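Local structure of geranyltranstransferase (Staphylococcus aureus, 1RTR) at residues Leu49-Asn58 with Gln275-Ile284. The protein probably condenses isopentenyl pyrophosphate with allylic pyrophosphates to make farnesyl pyrophosphate for isoprenoid biosynthesis. Sequence-based numbering, arbitrary orientation.
Sequences LLLLTLDSLN and QFNTKHLLEI
One water is gripped by S56, N58 and N277: it donates to S56 O and N58 OD1 and accepts from N277 N at 2.8 Å. N58 ND2 reaches Q275 O at 3.1 Å along a nearly straight bond (170°), the nitrogen standing well out of the Q275 carbonyl plane; these bonds, one at each end, fix the rotation of the N58 amide. N58, with positive phi, is the C' residue of the Schellman motif that ends helix 45-56, its N bonding D55 O. The F276 ring is sandwiched between L57 CD1, offset toward the rim of one face, and Q275 CG over the other. L52 CD2 sits 3.7 Å from the centroid of the H280 ring, almost on its normal, while K279 CE lies over the opposite face. D55 OD1 comes to the ring edge in plane, 3.5 Å from H280 CD2; D55 OD1 and H280 NE2 hydrogen-bond to T2 N and T2 O respectively. L52 CD1 meets I284 CD1 at 3.5 Å. S56 OG hydrogen-bonds back to L52 O and packs against L281 CD1 and CD2. Segments 49-56 and 279-284, roughly antiparallel (146°), pack helix 45-56 against the C-terminal 279-289 in the mostly helical polyprenyl synthase fold.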
ATOM      1  N   LEU A  49      14.167  12.569  10.356  1.00 50.48           N
ATOM      2  CA  LEU A  49      15.019  12.863   9.208  1.00 49.47           C
ATOM      3  C   LEU A  49      14.308  13.752   8.211  1.00 48.93           C
ATOM      4  O   LEU A  49      14.866  14.764   7.794  1.00 49.08           O
ATOM      5  CB  LEU A  49      15.486  11.576   8.523  1.00 49.81           C
ATOM      6  CG  LEU A  49      16.533  11.703   7.412  1.00 50.19           C
ATOM      7  CD1 LEU A  49      17.732  12.543   7.865  1.00 50.95           C
ATOM      8  CD2 LEU A  49      16.994  10.326   6.976  1.00 51.56           C
ATOM      9  N   LEU A  50      13.079  13.387   7.842  1.00 48.21           N
ATOM     10  CA  LEU A  50      12.323  14.142   6.836  1.00 48.04           C
ATOM     11  C   LEU A  50      12.054  15.573   7.318  1.00 48.45           C
ATOM     12  O   LEU A  50      12.319  16.551   6.602  1.00 47.94           O
ATOM     13  CB  LEU A  50      11.040  13.385   6.456  1.00 47.69           C
ATOM     14  CG  LEU A  50       9.752  13.902   5.780  1.00 47.07           C
ATOM     15  CD1 LEU A  50       9.859  15.165   4.957  1.00 45.66           C
ATOM     16  CD2 LEU A  50       9.147  12.795   4.936  1.00 46.10           C
ATOM     17  N   LEU A  51      11.549  15.679   8.544  1.00 49.24           N
ATOM     18  CA  LEU A  51      11.335  16.963   9.207  1.00 49.84           C
ATOM     19  C   LEU A  51      12.605  17.825   9.247  1.00 50.40           C
ATOM     20  O   LEU A  51      12.592  18.978   8.787  1.00 50.42           O
ATOM     21  CB  LEU A  51      10.779  16.726  10.619  1.00 49.90           C
ATOM     22  CG  LEU A  51       9.251  16.627  10.844  1.00 49.87           C
ATOM     23  CD1 LEU A  51       8.384  16.579   9.556  1.00 47.56           C
ATOM     24  CD2 LEU A  51       8.917  15.473  11.780  1.00 48.90           C
ATOM     25  N   LEU A  52      13.707  17.269   9.757  1.00 51.23           N
ATOM     26  CA  LEU A  52      14.974  18.023   9.841  1.00 51.91           C
ATOM     27  C   LEU A  52      15.537  18.427   8.475  1.00 52.89           C
ATOM     28  O   LEU A  52      16.072  19.536   8.330  1.00 54.11           O
ATOM     29  CB  LEU A  52      16.021  17.283  10.686  1.00 52.00           C
ATOM     30  CG  LEU A  52      15.684  17.196  12.192  1.00 51.86           C
ATOM     31  CD1 LEU A  52      16.517  16.178  12.918  1.00 50.17           C
ATOM     32  CD2 LEU A  52      15.799  18.547  12.877  1.00 51.00           C
ATOM     33  N   THR A  53      15.399  17.563   7.469  1.00 52.89           N
ATOM     34  CA  THR A  53      15.817  17.911   6.107  1.00 53.03           C
ATOM     35  C   THR A  53      15.099  19.158   5.560  1.00 53.98           C
ATOM     36  O   THR A  53      15.728  20.019   4.927  1.00 54.17           O
ATOM     37  CB  THR A  53      15.632  16.703   5.135  1.00 52.76           C
ATOM     38  OG1 THR A  53      16.386  15.580   5.602  1.00 50.85           O
ATOM     39  CG2 THR A  53      16.224  16.999   3.769  1.00 51.12           C
ATOM     40  N   LEU A  54      13.790  19.245   5.780  1.00 55.04           N
ATOM     41  CA  LEU A  54      13.031  20.444   5.392  1.00 56.56           C
ATOM     42  C   LEU A  54      13.548  21.706   6.098  1.00 57.52           C
ATOM     43  O   LEU A  54      13.658  22.776   5.484  1.00 57.44           O
ATOM     44  CB  LEU A  54      11.548  20.279   5.719  1.00 56.42           C
ATOM     45  CG  LEU A  54      10.675  19.457   4.783  1.00 56.81           C
ATOM     46  CD1 LEU A  54       9.301  19.276   5.414  1.00 56.28           C
ATOM     47  CD2 LEU A  54      10.586  20.099   3.378  1.00 55.68           C
ATOM     48  N   ASP A  55      13.857  21.575   7.389  1.00 58.65           N
ATOM     49  CA  ASP A  55      14.374  22.696   8.161  1.00 59.97           C
ATOM     50  C   ASP A  55      15.732  23.188   7.643  1.00 60.25           C
ATOM     51  O   ASP A  55      15.949  24.394   7.542  1.00 60.59           O
ATOM     52  CB  ASP A  55      14.448  22.355   9.651  1.00 60.46           C
ATOM     53  CG  ASP A  55      14.693  23.583  10.504  1.00 62.88           C
ATOM     54  OD1 ASP A  55      15.791  23.706  11.093  1.00 65.13           O
ATOM     55  OD2 ASP A  55      13.848  24.499  10.614  1.00 65.49           O
ATOM     56  N   SER A  56      16.626  22.251   7.302  1.00 60.06           N
ATOM     57  CA  SER A  56      17.909  22.576   6.681  1.00 59.71           C
ATOM     58  C   SER A  56      17.717  23.299   5.376  1.00 59.43           C
ATOM     59  O   SER A  56      18.580  24.072   4.951  1.00 60.12           O
ATOM     60  CB  SER A  56      18.717  21.316   6.381  1.00 59.72           C
ATOM     61  OG  SER A  56      18.732  20.435   7.480  1.00 61.44           O
ATOM     62  N   LEU A  57      16.608  23.014   4.710  1.00 59.02           N
ATOM     63  CA  LEU A  57      16.349  23.601   3.406  1.00 58.71           C
ATOM     64  C   LEU A  57      15.497  24.879   3.491  1.00 58.93           C
ATOM     65  O   LEU A  57      14.896  25.299   2.494  1.00 59.11           O
ATOM     66  CB  LEU A  57      15.713  22.557   2.491  1.00 58.62           C
ATOM     67  CG  LEU A  57      16.534  21.665   1.536  1.00 58.05           C
ATOM     68  CD1 LEU A  57      18.049  21.585   1.829  1.00 55.12           C
ATOM     69  CD2 LEU A  57      15.894  20.270   1.490  1.00 54.48           C
ATOM     70  N   ASN A  58      15.451  25.495   4.678  1.00 58.95           N
ATOM     71  CA  ASN A  58      14.791  26.792   4.872  1.00 59.06           C
ATOM     72  C   ASN A  58      13.268  26.749   4.681  1.00 59.33           C
ATOM     73  O   ASN A  58      12.643  27.748   4.317  1.00 59.23           O
ATOM     74  CB  ASN A  58      15.405  27.865   3.951  1.00 58.75           C
ATOM     75  CG  ASN A  58      16.894  28.069   4.190  1.00 58.55           C
ATOM     76  OD1 ASN A  58      17.407  27.837   5.288  1.00 56.90           O
ATOM     77  ND2 ASN A  58      17.597  28.503   3.148  1.00 58.13           N
ATOM     78  N   GLN A 275      23.645  28.745   1.410  1.00 73.81           N
ATOM     79  CA  GLN A 275      22.355  29.252   1.881  1.00 72.65           C
ATOM     80  C   GLN A 275      21.572  28.232   2.708  1.00 71.97           C
ATOM     81  O   GLN A 275      20.641  28.606   3.424  1.00 72.17           O
ATOM     82  CB  GLN A 275      21.510  29.749   0.708  1.00 72.67           C
ATOM     83  CG  GLN A 275      20.484  28.755   0.204  1.00 72.78           C
ATOM     84  CD  GLN A 275      19.870  29.172  -1.108  1.00 73.14           C
ATOM     85  OE1 GLN A 275      20.567  29.303  -2.109  1.00 73.97           O
ATOM     86  NE2 GLN A 275      18.562  29.382  -1.111  1.00 73.07           N
ATOM     87  N   PHE A 276      21.949  26.955   2.605  1.00 70.97           N
ATOM     88  CA  PHE A 276      21.381  25.898   3.445  1.00 69.84           C
ATOM     89  C   PHE A 276      22.350  25.539   4.562  1.00 69.83           C
ATOM     90  O   PHE A 276      23.512  25.250   4.308  1.00 69.77           O
ATOM     91  CB  PHE A 276      21.021  24.639   2.630  1.00 69.25           C
ATOM     92  CG  PHE A 276      20.186  24.912   1.410  1.00 67.18           C
ATOM     93  CD1 PHE A 276      18.902  25.453   1.526  1.00 66.31           C
ATOM     94  CD2 PHE A 276      20.678  24.632   0.145  1.00 64.99           C
ATOM     95  CE1 PHE A 276      18.119  25.717   0.392  1.00 64.08           C
ATOM     96  CE2 PHE A 276      19.912  24.888  -0.994  1.00 65.13           C
ATOM     97  CZ  PHE A 276      18.620  25.435  -0.866  1.00 64.26           C
ATOM     98  N   ASN A 277      21.849  25.562   5.793  1.00 69.94           N
ATOM     99  CA  ASN A 277      22.596  25.188   6.987  1.00 70.05           C
ATOM    100  C   ASN A 277      22.367  23.710   7.347  1.00 70.12           C
ATOM    101  O   ASN A 277      21.260  23.309   7.729  1.00 70.11           O
ATOM    102  CB  ASN A 277      22.166  26.092   8.148  1.00 70.10           C
ATOM    103  CG  ASN A 277      23.058  25.959   9.367  1.00 70.93           C
ATOM    104  OD1 ASN A 277      23.735  26.907   9.738  1.00 72.50           O
ATOM    105  ND2 ASN A 277      23.048  24.790  10.010  1.00 71.80           N
ATOM    106  N   THR A 278      23.429  22.914   7.268  1.00 70.16           N
ATOM    107  CA  THR A 278      23.320  21.463   7.377  1.00 70.11           C
ATOM    108  C   THR A 278      23.636  20.913   8.761  1.00 70.45           C
ATOM    109  O   THR A 278      23.720  19.698   8.939  1.00 70.48           O
ATOM    110  CB  THR A 278      24.234  20.791   6.348  1.00 70.10           C
ATOM    111  OG1 THR A 278      25.596  21.131   6.636  1.00 70.27           O
ATOM    112  CG2 THR A 278      24.001  21.367   4.942  1.00 69.99           C
ATOM    113  N   LYS A 279      23.793  21.788   9.748  1.00 70.89           N
ATOM    114  CA  LYS A 279      24.153  21.341  11.093  1.00 71.26           C
ATOM    115  C   LYS A 279      23.308  20.145  11.552  1.00 71.15           C
ATOM    116  O   LYS A 279      23.825  19.234  12.206  1.00 71.49           O
ATOM    117  CB  LYS A 279      24.161  22.531  12.085  1.00 71.69           C
ATOM    118  CG  LYS A 279      23.449  22.347  13.447  1.00 73.31           C
ATOM    119  CD  LYS A 279      22.489  23.531  13.744  1.00 75.15           C
ATOM    120  CE  LYS A 279      21.066  23.317  13.158  1.00 75.30           C
ATOM    121  NZ  LYS A 279      20.602  24.412  12.225  1.00 75.00           N
ATOM    122  N   HIS A 280      22.030  20.124  11.167  1.00 70.99           N
ATOM    123  CA  HIS A 280      21.106  19.051  11.562  1.00 70.99           C
ATOM    124  C   HIS A 280      21.422  17.709  10.901  1.00 70.28           C
ATOM    125  O   HIS A 280      21.483  16.666  11.567  1.00 69.65           O
ATOM    126  CB  HIS A 280      19.663  19.446  11.236  1.00 71.61           C
ATOM    127  CG  HIS A 280      19.027  20.329  12.265  1.00 73.81           C
ATOM    128  ND1 HIS A 280      19.308  20.227  13.613  1.00 75.36           N
ATOM    129  CD2 HIS A 280      18.130  21.336  12.141  1.00 75.00           C
ATOM    130  CE1 HIS A 280      18.612  21.136  14.273  1.00 76.90           C
ATOM    131  NE2 HIS A 280      17.891  21.821  13.403  1.00 76.91           N
ATOM    132  N   LEU A 281      21.589  17.752   9.581  1.00 69.68           N
ATOM    133  CA  LEU A 281      21.959  16.586   8.799  1.00 69.58           C
ATOM    134  C   LEU A 281      23.284  16.019   9.327  1.00 69.98           C
ATOM    135  O   LEU A 281      23.372  14.831   9.666  1.00 70.03           O
ATOM    136  CB  LEU A 281      22.057  16.962   7.315  1.00 69.16           C
ATOM    137  CG  LEU A 281      20.829  16.886   6.391  1.00 68.07           C
ATOM    138  CD1 LEU A 281      19.491  16.816   7.125  1.00 66.64           C
ATOM    139  CD2 LEU A 281      20.833  18.044   5.422  1.00 66.59           C
ATOM    140  N   LEU A 282      24.286  16.895   9.440  1.00 70.20           N
ATOM    141  CA  LEU A 282      25.599  16.556   9.983  1.00 70.13           C
ATOM    142  C   LEU A 282      25.486  15.954  11.370  1.00 70.14           C
ATOM    143  O   LEU A 282      26.226  15.033  11.707  1.00 70.21           O
ATOM    144  CB  LEU A 282      26.508  17.792   9.997  1.00 70.22           C
ATOM    145  CG  LEU A 282      28.037  17.699  10.136  1.00 70.83           C
ATOM    146  CD1 LEU A 282      28.479  17.982  11.578  1.00 71.16           C
ATOM    147  CD2 LEU A 282      28.624  16.363   9.648  1.00 70.90           C
ATOM    148  N   GLU A 283      24.549  16.456  12.167  1.00 70.48           N
ATOM    149  CA  GLU A 283      24.319  15.904  13.501  1.00 70.93           C
ATOM    150  C   GLU A 283      23.767  14.477  13.457  1.00 70.55           C
ATOM    151  O   GLU A 283      24.104  13.659  14.312  1.00 70.25           O
ATOM    152  CB  GLU A 283      23.387  16.808  14.304  1.00 71.54           C
ATOM    153  CG  GLU A 283      23.892  17.195  15.689  1.00 74.06           C
ATOM    154  CD  GLU A 283      23.322  18.528  16.152  1.00 77.80           C
ATOM    155  OE1 GLU A 283      24.116  19.466  16.429  1.00 78.30           O
ATOM    156  OE2 GLU A 283      22.070  18.642  16.228  1.00 79.44           O
ATOM    157  N   ILE A 284      22.917  14.184  12.467  1.00 70.47           N
ATOM    158  CA  ILE A 284      22.365  12.837  12.301  1.00 70.47           C
ATOM    159  C   ILE A 284      23.446  11.845  11.864  1.00 70.57           C
ATOM    160  O   ILE A 284      23.478  10.713  12.353  1.00 70.16           O
ATOM    161  CB  ILE A 284      21.135  12.832  11.341  1.00 70.69           C
ATOM    162  CG1 ILE A 284      19.863  13.165  12.114  1.00 70.13           C
ATOM    163  CG2 ILE A 284      20.947  11.474  10.635  1.00 70.15           C
ATOM    164  CD1 ILE A 284      18.997  14.161  11.400  1.00 70.54           C
TER
HETATM  165  O   HOH W   1      19.236  26.167   6.449  1.00 59.10           O